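Local coordinates for protein TarM (Staphylococcus aureus subsp. aureus 21178, PDB 4X7R) that is a glycosyltransferase of the GT-B fold, with two parallel-sheet domains and a long antiparallel sheet inserted in the first, that binds uridine-5'-diphosphate and a sulfated glycan, at residues G229-P232 against K233-N236; K201-L204 against A205-Y209; V208-L211 against E212-K216; G16-T19 against S20-N24. The protein carries 1 engineered substitution. All coordinates share one frame; numbering follows the deposited sequence.

Contact 1: residues G229-P232 against K233-N236; sequences GSFP and KMFN. With SUS (2-deoxy-3,6-di-O-sulfo-2-(sulfoamino)-alpha-D-glucopyranose), chain C.
Phe231 and Phe235 meet one turn apart on the short helix of a beta-alpha-beta unit, strand 221-225, helix 231-235 and strand 243-247, in the parallel sheet of a GT-B fold. Their ring planes are 20° apart but slid past each other, with centroids 5.3 Å apart. The closest ring-to-ring meeting is at CE2 and CZ of Phe231, against CG and CD1 of Phe235. Met234 bends at its last torsion (chi3 69°) and brings CE to 3.5 Å from Phe231 CE1. Phe235 N donates to Phe231 O at 2.8 Å, a regular helical bond. Tyr268 of helix 264-271 touches both phenylalanines.

Lys233 runs out past Ser230 toward the glycan, and its NZ donates to O2S of the SUS sugar at 2.8 Å. The same NZ forms a salt bridge to the IDS sugar; these sulfates probably stabilise its charge. Two waters also lie within bonding distance, so four acceptors compete for its three protons. Leu204 and Cys207 of helix 203-214 support its chain, and its N makes a weak bond to Ser230 O. One of the waters links Gly229 O to the lysine. The other lies 2.7 Å from Lys233 NZ and donates to Ser230 OG at 2.6 Å.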
# COMPACT_ATOMS: atom_id res chain seq x y z
N GLY A 229 -9.14 6.61 2.55
CA GLY A 229 -9.25 7.14 3.90
C GLY A 229 -8.60 8.51 4.03
O GLY A 229 -8.90 9.25 4.98
N SER A 230 -7.72 8.87 3.06
CA SER A 230 -7.04 10.18 3.02
C SER A 230 -7.87 11.28 2.38
O SER A 230 -7.46 12.44 2.44
CB SER A 230 -5.69 10.07 2.31
OG SER A 230 -4.76 9.63 3.28
N PHE A 231 -9.02 10.94 1.75
CA PHE A 231 -9.85 11.93 1.06
C PHE A 231 -10.20 13.17 1.89
O PHE A 231 -10.04 14.26 1.33
CB PHE A 231 -11.09 11.30 0.40
CG PHE A 231 -11.92 12.25 -0.43
CD1 PHE A 231 -11.61 12.49 -1.76
CD2 PHE A 231 -13.05 12.86 0.11
CE1 PHE A 231 -12.41 13.33 -2.54
CE2 PHE A 231 -13.85 13.70 -0.67
CZ PHE A 231 -13.52 13.94 -1.98
N PRO A 232 -10.61 13.06 3.19
CA PRO A 232 -10.89 14.28 3.98
C PRO A 232 -9.72 15.27 4.10
O PRO A 232 -9.97 16.46 4.16
CB PRO A 232 -11.30 13.75 5.36
CG PRO A 232 -11.80 12.33 5.08
CD PRO A 232 -10.88 11.84 3.99
N LYS A 233 -8.46 14.79 4.08
CA LYS A 233 -7.29 15.70 4.12
C LYS A 233 -7.28 16.64 2.94
O LYS A 233 -7.11 17.85 3.14
CB LYS A 233 -5.97 14.95 4.24
CG LYS A 233 -5.90 14.10 5.50
CD LYS A 233 -4.77 13.14 5.45
CE LYS A 233 -4.60 12.47 6.78
NZ LYS A 233 -5.28 11.15 6.81
N MET A 234 -7.53 16.09 1.72
CA MET A 234 -7.58 16.89 0.50
C MET A 234 -8.87 17.71 0.48
O MET A 234 -8.84 18.90 0.19
CB MET A 234 -7.51 15.99 -0.77
CG MET A 234 -7.63 16.78 -2.10
SD MET A 234 -7.82 15.73 -3.56
CE MET A 234 -9.48 15.07 -3.31
N PHE A 235 -10.01 17.04 0.72
CA PHE A 235 -11.33 17.67 0.68
C PHE A 235 -11.46 18.92 1.58
O PHE A 235 -11.98 19.93 1.12
CB PHE A 235 -12.44 16.64 0.99
CG PHE A 235 -13.83 17.13 0.65
CD1 PHE A 235 -14.18 17.43 -0.67
CD2 PHE A 235 -14.80 17.27 1.64
CE1 PHE A 235 -15.47 17.89 -0.98
CE2 PHE A 235 -16.09 17.70 1.32
CZ PHE A 235 -16.42 18.01 0.01
N ASN A 236 -10.97 18.86 2.82
CA ASN A 236 -11.07 19.96 3.80
C ASN A 236 -10.11 21.15 3.59
O ASN A 236 -10.23 22.13 4.33
CB ASN A 236 -10.94 19.42 5.22
CG ASN A 236 -12.01 18.43 5.63
OD1 ASN A 236 -13.07 18.32 5.02
ND2 ASN A 236 -11.76 17.69 6.68
N2 SUS C . -4.74 8.01 8.70
C1 SUS C . -4.84 6.09 10.23
S1 SUS C . -3.24 8.91 8.88
C2 SUS C . -4.47 6.57 8.84
S2 SUS C . -2.90 0.94 9.38
C3 SUS C . -5.24 5.75 7.78
O3 SUS C . -4.82 6.12 6.45
S3 SUS C . -5.83 6.81 5.53
C4 SUS C . -5.08 4.24 7.97
O4 SUS C . -6.01 3.64 7.09
C5 SUS C . -5.37 3.84 9.46
O5 SUS C . -4.57 4.67 10.35
C6 SUS C . -4.97 2.41 9.82
O6 SUS C . -3.59 2.29 9.55
O1S SUS C . -2.32 8.60 7.70
O2S SUS C . -3.62 10.38 8.93
O3S SUS C . -2.53 8.51 10.18
O4S SUS C . -1.48 1.20 8.86
O5S SUS C . -2.86 0.24 10.74
O6S SUS C . -3.66 0.09 8.37
O7S SUS C . -7.02 5.88 5.42
O8S SUS C . -5.24 7.04 4.13
O9S SUS C . -6.26 8.14 6.12
O HOH W 1 -8.23 11.24 6.40
O HOH W 2 -3.82 9.22 5.66

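Contact 2: residues K201-L204 against A205-Y209; sequences KNNL and ALCVY. With ZDO (methyl 2-deoxy-6-O-sulfo-2-(sulfoamino)-alpha-D-glucopyranoside), chain B; IDS (2-O-sulfo-alpha-L-idopyranuronic acid), chain D; SUS (2-deoxy-3,6-di-O-sulfo-2-(sulfoamino)-alpha-D-glucopyranose), chain C.
Asn202 OD1 accepts from Ala205 N at 3.1 Å, with an N-H...O angle of 164°. This is a capping bond, and Asn202 is the N-cap of helix 203-214. Its chi1 of 54° sets CG between the backbone N and the carbonyl carbon, which turns OD1 back over the first turn. Ala205 CB lies against the same oxygen at 3.5 Å. The packing is closest along the backbone. Cys207 N binds Asn203 O and Val208 N binds Leu204 O, both in regular helical fashion. Leu204 and Val208 lie side by side and point the same way, but CD1 of Leu204 stays 4.0 Å from CG2 of Val208. Leu206 is buried against Phe73 of helix 69-78 and Phe200 of strand 198-200. The helix follows that strand, the edge strand of the long antiparallel sheet, and leads to strand 221-225 of the parallel sheet of the GT-B fold. Its N-terminal end faces a bound sulfated glycan. Asn203 ND2 donates to O2S of the IDS sugar at 2.8 Å and 161°. The SUS atom O2S is also 2.8 Å from Asn203 ND2. On the other side of this amide, OD1 lies 3.9 Å from CD2 of Leu206. The helix start probably adds a favourable field for the sulfates. Asn202 ND2 is 3.3 Å from OS2 of the ZDO sugar, on the glycan side. The loose side is the exposed Lys201, whose CG is 4.2 Å from Ala205 CB.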
# COMPACT_ATOMS: atom_id res chain seq x y z
N LYS A 201 -6.22 20.79 16.40
CA LYS A 201 -7.18 20.00 17.21
C LYS A 201 -7.03 18.50 17.11
O LYS A 201 -7.37 17.78 18.04
CB LYS A 201 -8.64 20.46 17.03
CG LYS A 201 -9.28 20.11 15.69
CD LYS A 201 -10.65 20.76 15.55
CE LYS A 201 -10.55 22.02 14.72
NZ LYS A 201 -11.80 22.83 14.79
N ASN A 202 -6.51 18.02 15.96
CA ASN A 202 -6.30 16.59 15.68
C ASN A 202 -5.38 16.43 14.46
O ASN A 202 -4.95 17.43 13.90
CB ASN A 202 -7.66 15.84 15.51
CG ASN A 202 -8.59 16.47 14.49
OD1 ASN A 202 -8.17 17.18 13.57
ND2 ASN A 202 -9.88 16.27 14.65
N ASN A 203 -5.07 15.20 14.08
CA ASN A 203 -4.19 14.87 12.94
C ASN A 203 -4.72 15.36 11.59
O ASN A 203 -3.94 15.82 10.75
CB ASN A 203 -3.92 13.36 12.89
CG ASN A 203 -2.82 13.01 11.95
OD1 ASN A 203 -1.68 13.46 12.09
ND2 ASN A 203 -3.15 12.27 10.92
N LEU A 204 -6.04 15.29 11.37
CA LEU A 204 -6.65 15.75 10.12
C LEU A 204 -6.39 17.25 9.96
O LEU A 204 -5.94 17.65 8.91
CB LEU A 204 -8.16 15.41 10.10
CG LEU A 204 -9.05 16.05 9.04
CD1 LEU A 204 -8.68 15.55 7.62
CD2 LEU A 204 -10.52 15.76 9.35
N ALA A 205 -6.59 18.05 11.04
CA ALA A 205 -6.30 19.49 11.04
C ALA A 205 -4.83 19.75 10.70
O ALA A 205 -4.55 20.67 9.93
CB ALA A 205 -6.63 20.12 12.41
N LEU A 206 -3.90 18.98 11.29
CA LEU A 206 -2.46 19.12 11.02
C LEU A 206 -2.20 18.85 9.52
O LEU A 206 -1.57 19.66 8.84
CB LEU A 206 -1.65 18.13 11.90
CG LEU A 206 -0.13 18.02 11.59
CD1 LEU A 206 0.60 19.21 12.09
CD2 LEU A 206 0.48 16.74 12.17
N CYS A 207 -2.74 17.71 9.01
CA CYS A 207 -2.59 17.32 7.59
C CYS A 207 -3.21 18.28 6.62
O CYS A 207 -2.61 18.55 5.59
CB CYS A 207 -3.07 15.90 7.38
SG CYS A 207 -2.06 14.68 8.24
N VAL A 208 -4.34 18.89 6.99
CA VAL A 208 -4.98 19.91 6.15
C VAL A 208 -4.08 21.15 6.07
O VAL A 208 -3.86 21.68 4.98
CB VAL A 208 -6.42 20.23 6.63
CG1 VAL A 208 -6.93 21.55 6.04
CG2 VAL A 208 -7.37 19.08 6.31
N TYR A 209 -3.53 21.59 7.23
CA TYR A 209 -2.62 22.74 7.28
C TYR A 209 -1.41 22.46 6.39
O TYR A 209 -1.04 23.31 5.58
CB TYR A 209 -2.18 23.01 8.73
CG TYR A 209 -1.03 23.99 8.85
CD1 TYR A 209 -1.24 25.36 8.78
CD2 TYR A 209 0.27 23.54 9.12
CE1 TYR A 209 -0.19 26.27 8.94
CE2 TYR A 209 1.33 24.43 9.24
CZ TYR A 209 1.10 25.79 9.17
OH TYR A 209 2.17 26.65 9.27
C1 ZDO B . -12.88 8.53 15.50
C1M ZDO B . -13.04 10.17 17.23
C2 ZDO B . -12.33 7.12 15.18
C3 ZDO B . -10.90 7.20 14.68
C4 ZDO B . -10.70 8.21 13.51
C5 ZDO B . -11.37 9.58 13.88
C6 ZDO B . -11.39 10.55 12.68
O1 ZDO B . -12.28 9.07 16.70
N2 ZDO B . -12.40 6.22 16.34
S2 ZDO B . -13.86 5.24 16.34
OSA ZDO B . -15.06 6.17 16.18
OSB ZDO B . -13.86 4.48 17.68
OSC ZDO B . -13.82 4.24 15.18
O3 ZDO B . -10.47 5.88 14.32
O4 ZDO B . -9.28 8.38 13.37
O5 ZDO B . -12.75 9.37 14.32
O6 ZDO B . -12.17 11.73 13.00
S6 ZDO B . -11.58 12.97 13.69
OS1 ZDO B . -12.73 13.79 14.30
OS2 ZDO B . -10.86 13.84 12.65
OS3 ZDO B . -10.61 12.59 14.83
C1 IDS D . -8.74 8.34 12.04
C2 IDS D . -7.27 8.81 12.09
C3 IDS D . -6.29 7.66 12.52
C4 IDS D . -6.59 6.32 11.82
C5 IDS D . -8.10 5.98 11.91
C6 IDS D . -8.45 4.67 11.18
O2 IDS D . -6.90 9.37 10.80
O3 IDS D . -6.32 7.43 13.94
O4 IDS D . -6.23 6.42 10.45
O5 IDS D . -8.85 7.08 11.32
O6A IDS D . -9.21 4.77 10.18
O6B IDS D . -7.93 3.62 11.61
S IDS D . -7.01 10.87 10.49
O1S IDS D . -8.34 11.49 10.93
O2S IDS D . -5.86 11.58 11.19
O3S IDS D . -6.91 11.08 8.98
N2 SUS C . -4.74 8.01 8.70
C1 SUS C . -4.84 6.09 10.23
S1 SUS C . -3.24 8.91 8.88
C2 SUS C . -4.47 6.57 8.84
S2 SUS C . -2.90 0.94 9.38
C3 SUS C . -5.24 5.75 7.78
O3 SUS C . -4.82 6.12 6.45
S3 SUS C . -5.83 6.81 5.53
C4 SUS C . -5.08 4.24 7.97
O4 SUS C . -6.01 3.64 7.09
C5 SUS C . -5.37 3.84 9.46
O5 SUS C . -4.57 4.67 10.35
C6 SUS C . -4.97 2.41 9.82
O6 SUS C . -3.59 2.29 9.55
O1S SUS C . -2.32 8.60 7.70
O2S SUS C . -3.62 10.38 8.93
O3S SUS C . -2.53 8.51 10.18
O4S SUS C . -1.48 1.20 8.86
O5S SUS C . -2.86 0.24 10.74
O6S SUS C . -3.66 0.09 8.37
O7S SUS C . -7.02 5.88 5.42
O8S SUS C . -5.24 7.04 4.13
O9S SUS C . -6.26 8.14 6.12

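Contact 3: residues V208-L211 against E212-K216; sequences VYYL and EKLIK
Tyr209 and Tyr210 both hold CG opposite the backbone N (chi1 168° and 166°), and this lays each ring alongside the side chain one turn later. Lys213 bends at chi2 and chi4. Its CD comes to 3.7 Å from Tyr209 CZ, and its CE is 3.6 Å from Tyr209 OH. Lys213 is exposed and touches a crystal neighbour, which may shape its pose. Leu214 runs beside Tyr210, with CD2 3.9 Å from Tyr210 OH. Leu211 and Ile215 pair likewise, CD2 to CD1 at 3.8 Å.

These pairs line the last turns of helix 203-214, which packs against the parallel sheet of the GT-B fold. Leu211, Leu214 and Ile215 touch strand 3-7, and Tyr210 joins Leu211 and Leu214 on Val39 of strand 36-40. Ile215 is the first residue to leave helical angles, yet its N still binds Leu211 O at 2.9 Å. Tyr210 O accepts from Leu214 N at 2.7 Å and takes a weak second bond from Lys213 N.

Glu212 crosses Val208, with OE2 3.5 Å from CG1. The same OE2 accepts from the backbone N of Asn238. The carboxylate thus joins a methyl contact to a polar tie beyond helix 231-235, which probably limits its rotation.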
# COMPACT_ATOMS: atom_id res chain seq x y z
N VAL A 208 -4.34 18.89 6.99
CA VAL A 208 -4.98 19.91 6.15
C VAL A 208 -4.08 21.15 6.07
O VAL A 208 -3.86 21.68 4.98
CB VAL A 208 -6.42 20.23 6.63
CG1 VAL A 208 -6.93 21.55 6.04
CG2 VAL A 208 -7.37 19.08 6.31
N TYR A 209 -3.53 21.59 7.23
CA TYR A 209 -2.62 22.74 7.28
C TYR A 209 -1.41 22.46 6.39
O TYR A 209 -1.04 23.31 5.58
CB TYR A 209 -2.18 23.01 8.73
CG TYR A 209 -1.03 23.99 8.85
CD1 TYR A 209 -1.24 25.36 8.78
CD2 TYR A 209 0.27 23.54 9.12
CE1 TYR A 209 -0.19 26.27 8.94
CE2 TYR A 209 1.33 24.43 9.24
CZ TYR A 209 1.10 25.79 9.17
OH TYR A 209 2.17 26.65 9.27
N TYR A 210 -0.82 21.28 6.56
CA TYR A 210 0.37 20.83 5.82
C TYR A 210 0.19 20.94 4.30
O TYR A 210 1.05 21.53 3.63
CB TYR A 210 0.75 19.40 6.26
CG TYR A 210 1.75 18.74 5.34
CD1 TYR A 210 3.02 19.28 5.15
CD2 TYR A 210 1.44 17.54 4.69
CE1 TYR A 210 3.95 18.67 4.32
CE2 TYR A 210 2.37 16.92 3.86
CZ TYR A 210 3.63 17.48 3.68
OH TYR A 210 4.57 16.87 2.91
N LEU A 211 -0.95 20.43 3.77
CA LEU A 211 -1.28 20.50 2.34
C LEU A 211 -1.43 21.93 1.86
O LEU A 211 -1.11 22.22 0.73
CB LEU A 211 -2.57 19.72 2.04
CG LEU A 211 -2.48 18.20 2.18
CD1 LEU A 211 -3.86 17.57 2.04
CD2 LEU A 211 -1.48 17.60 1.16
N GLU A 212 -1.96 22.83 2.72
CA GLU A 212 -2.13 24.25 2.37
C GLU A 212 -0.76 24.94 2.32
O GLU A 212 -0.58 25.85 1.52
CB GLU A 212 -3.06 24.94 3.37
CG GLU A 212 -4.50 24.48 3.25
CD GLU A 212 -5.40 24.79 4.43
OE1 GLU A 212 -4.89 25.18 5.50
OE2 GLU A 212 -6.63 24.61 4.28
N LYS A 213 0.19 24.48 3.14
CA LYS A 213 1.59 24.96 3.19
C LYS A 213 2.40 24.38 2.01
O LYS A 213 3.11 25.10 1.31
CB LYS A 213 2.23 24.56 4.55
CG LYS A 213 2.84 25.71 5.34
CD LYS A 213 1.86 26.84 5.66
CE LYS A 213 2.62 28.10 6.04
NZ LYS A 213 3.33 28.75 4.89
N LEU A 214 2.24 23.08 1.74
CA LEU A 214 2.93 22.40 0.65
C LEU A 214 2.47 22.82 -0.74
O LEU A 214 3.31 23.00 -1.61
CB LEU A 214 2.76 20.88 0.81
CG LEU A 214 3.55 19.99 -0.16
CD1 LEU A 214 5.06 20.01 0.19
CD2 LEU A 214 2.99 18.58 -0.17
N ILE A 215 1.16 22.90 -0.97
CA ILE A 215 0.60 23.11 -2.31
C ILE A 215 0.06 24.52 -2.50
O ILE A 215 -0.91 24.89 -1.84
CB ILE A 215 -0.46 21.97 -2.59
CG1 ILE A 215 0.12 20.56 -2.35
CG2 ILE A 215 -1.10 22.10 -3.98
CD1 ILE A 215 -0.93 19.41 -2.14
N LYS A 216 0.66 25.28 -3.42
CA LYS A 216 0.20 26.64 -3.69
C LYS A 216 -1.19 26.67 -4.35
O LYS A 216 -1.54 25.79 -5.16
CB LYS A 216 1.26 27.50 -4.44
CG LYS A 216 1.34 27.33 -5.94
CD LYS A 216 2.36 28.34 -6.47
CE LYS A 216 3.48 27.68 -7.20
NZ LYS A 216 4.61 28.64 -7.44

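Contact 4: residues G16-T19 against S20-N24; sequences GGMT and SSMFN. With SGN (2-deoxy-6-O-sulfo-2-(sulfoamino)-alpha-D-glucopyranose), chain E; UDP (uridine-5'-diphosphate), chain F; 3YW ((2S)-2,3-dihydroxypropyl 2-acetamido-2-deoxy-alpha-D-glucopyranoside), chain G.
The glycine-rich start of helix 17-31 forms part of the pockets for uridine-5'-diphosphate, the glycan and the 3YW ligand. Gly16 is its N-cap, and Gly16 O accepts from Ser20 N across the first turn. The backbone N-H groups there point to anions. Gly16 N donates to O5S of the SGN sugar at 2.6 Å and 166°. Gly17 N donates to the UDP oxygen O2B at 2.8 Å. Met18 N and Thr19 N reach two more oxygens of the same SGN sulfate, O4S and O6S. Three N-H groups thus hold one sulfate, and the helix N-terminus probably adds to the attraction. No side chain stands at Gly16 or Gly17, so the diphosphate can come close.

Strand 3-7, this helix and strand 36-40 form the first beta-alpha-beta unit of the GT-B fold. As in many GT-B proteins, the glycine-rich turn after the first strand brings a helix end to the ligands. Ser20 OG, opposite the backbone N (chi1 -178°), donates to UDP O3' at 3.2 Å. Ser21 OG sits between its backbone N and carbonyl carbon (chi1 79°), which turns it back to donate to Met18 O at 2.9 Å. Met22 N reaches Met18 O from the same face of that carbonyl, so two donors share the oxygen. Met18 CB packs on C4A of the 3YW ligand at 3.3 Å. Deeper in, Met22 and Phe23 touch Ile38. Thr19 O accepts from Phe23 N and also lies over one face of the Phe23 ring, 3.3 Å from CG.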
# COMPACT_ATOMS: atom_id res chain seq x y z
N GLY A 16 1.03 -3.59 -2.74
CA GLY A 16 0.25 -4.03 -3.88
C GLY A 16 0.00 -2.98 -4.94
O GLY A 16 0.82 -2.07 -5.15
N GLY A 17 -1.14 -3.12 -5.62
CA GLY A 17 -1.50 -2.34 -6.80
C GLY A 17 -1.69 -0.86 -6.66
O GLY A 17 -1.40 -0.15 -7.61
N MET A 18 -2.22 -0.39 -5.54
CA MET A 18 -2.48 1.05 -5.41
C MET A 18 -1.22 1.87 -5.49
O MET A 18 -1.20 2.83 -6.25
CB MET A 18 -3.32 1.41 -4.16
CG MET A 18 -3.37 2.93 -3.85
SD MET A 18 -4.52 3.39 -2.54
CE MET A 18 -3.70 2.66 -1.10
N THR A 19 -0.16 1.49 -4.74
CA THR A 19 1.09 2.26 -4.79
C THR A 19 1.83 1.98 -6.07
O THR A 19 2.42 2.89 -6.63
CB THR A 19 1.93 2.18 -3.51
OG1 THR A 19 2.21 0.82 -3.24
CG2 THR A 19 1.23 2.82 -2.31
N SER A 20 1.75 0.74 -6.54
CA SER A 20 2.32 0.34 -7.83
C SER A 20 1.75 1.27 -8.94
O SER A 20 2.51 1.84 -9.70
CB SER A 20 1.96 -1.12 -8.12
OG SER A 20 2.50 -1.62 -9.32
N SER A 21 0.42 1.52 -8.97
CA SER A 21 -0.17 2.41 -9.98
C SER A 21 0.25 3.86 -9.78
O SER A 21 0.39 4.58 -10.76
CB SER A 21 -1.68 2.27 -10.01
OG SER A 21 -2.33 2.98 -8.96
N MET A 22 0.45 4.31 -8.52
CA MET A 22 0.89 5.67 -8.25
C MET A 22 2.31 5.88 -8.78
O MET A 22 2.58 6.91 -9.39
CB MET A 22 0.85 5.97 -6.74
CG MET A 22 -0.54 5.96 -6.16
SD MET A 22 -0.52 6.30 -4.38
CE MET A 22 -0.16 8.07 -4.41
N PHE A 23 3.20 4.89 -8.57
CA PHE A 23 4.60 4.93 -9.04
C PHE A 23 4.68 4.99 -10.57
O PHE A 23 5.52 5.73 -11.13
CB PHE A 23 5.37 3.69 -8.54
CG PHE A 23 5.64 3.58 -7.05
CD1 PHE A 23 5.90 4.72 -6.29
CD2 PHE A 23 5.69 2.34 -6.42
CE1 PHE A 23 6.17 4.62 -4.92
CE2 PHE A 23 5.96 2.24 -5.05
CZ PHE A 23 6.20 3.39 -4.31
N ASN A 24 3.84 4.19 -11.26
CA ASN A 24 3.83 4.16 -12.71
C ASN A 24 3.18 5.43 -13.25
O ASN A 24 3.67 5.97 -14.24
CB ASN A 24 3.13 2.90 -13.26
CG ASN A 24 3.41 2.72 -14.73
OD1 ASN A 24 4.55 2.85 -15.17
ND2 ASN A 24 2.40 2.42 -15.53
C1 SGN E . -5.05 -0.99 2.49
C2 SGN E . -4.99 -2.55 2.49
C3 SGN E . -3.52 -3.07 2.52
C4 SGN E . -2.63 -2.36 1.48
C5 SGN E . -2.82 -0.82 1.54
C6 SGN E . -2.00 -0.12 0.46
N2 SGN E . -5.76 -3.09 3.62
O3 SGN E . -3.49 -4.49 2.24
O4 SGN E . -1.24 -2.69 1.69
O5 SGN E . -4.24 -0.45 1.41
O6 SGN E . -2.41 -0.62 -0.81
S1 SGN E . -7.28 -3.73 3.10
O1S SGN E . -7.04 -4.95 2.20
O2S SGN E . -8.09 -2.67 2.33
O3S SGN E . -8.05 -4.14 4.37
S2 SGN E . -1.41 -1.27 -1.75
O4S SGN E . -2.23 -1.92 -2.88
O5S SGN E . -0.57 -2.35 -1.06
O6S SGN E . -0.51 -0.16 -2.27
N1 UDP F . 3.09 -7.34 -6.39
C2 UDP F . 4.46 -7.52 -6.45
N3 UDP F . 4.94 -8.61 -5.77
C4 UDP F . 4.21 -9.51 -5.02
C5 UDP F . 2.79 -9.24 -4.96
C6 UDP F . 2.29 -8.18 -5.63
O2 UDP F . 5.20 -6.77 -7.07
O4 UDP F . 4.78 -10.48 -4.50
C1' UDP F . 2.51 -6.29 -7.27
C2' UDP F . 2.07 -6.80 -8.64
O2' UDP F . 3.16 -6.81 -9.55
C3' UDP F . 1.02 -5.76 -9.03
C4' UDP F . 0.40 -5.38 -7.68
O4' UDP F . 1.36 -5.76 -6.66
O3' UDP F . 1.49 -4.62 -9.75
C5' UDP F . -0.94 -6.01 -7.40
O5' UDP F . -1.90 -5.32 -8.23
PA UDP F . -3.45 -5.70 -8.38
O1A UDP F . -4.15 -4.59 -9.05
O2A UDP F . -3.55 -7.00 -9.20
O3A UDP F . -4.03 -5.94 -6.95
PB UDP F . -4.02 -5.07 -5.60
O1B UDP F . -4.13 -3.60 -5.94
O2B UDP F . -2.72 -5.31 -4.83
O3B UDP F . -5.21 -5.45 -4.76
O3A 3YW G . -7.55 -0.61 -0.81
C4A 3YW G . -5.53 -0.99 -3.94
C5A 3YW G . -6.34 -1.39 -2.73
O5 3YW G . -5.82 -0.67 -6.98
C6A 3YW G . -6.86 -0.19 -1.98
C5 3YW G . -5.22 -1.29 -8.13
C6 3YW G . -4.53 -0.19 -8.90
C4 3YW G . -6.32 -2.02 -8.91
O6 3YW G . -5.43 0.83 -9.29
C3 3YW G . -6.83 -3.17 -8.05
O4 3YW G . -5.79 -2.55 -10.12
O3 3YW G . -7.88 -3.89 -8.70
O7 3YW G . -9.61 -3.75 -5.60
C7 3YW G . -8.55 -4.30 -5.34
C8 3YW G . -8.48 -5.56 -4.53
N2 3YW G . -7.38 -3.82 -5.76
C2 3YW G . -7.27 -2.69 -6.67
C1 3YW G . -6.41 -1.57 -6.05
O1 3YW G . -5.57 -1.95 -5.00
O2 3YW G . -5.54 -2.19 -1.87

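How the contacts relate
Contacts 2 and 3 are successive parts of helix 203-214. They share Val208 and Tyr209, and their centres are 11 Å apart. Contact 1 lies beside both. Lys233 O is 3.4 Å from Val208 CG2 and 3.4 Å from Leu211 CD1. Lys233 CE is 3.7 Å from Cys207 SG. Contacts 1 and 2 meet the same SUS sugar, while contact 3 lies further along the helix. Contact 4 touches none of the other three. Its nearest atoms are about 8 Å from contact 1 and about 14 Å from contact 2. The sulfated glycan spans this gap, reaching contact 4 through its SGN sugar beside the uridine-5'-diphosphate.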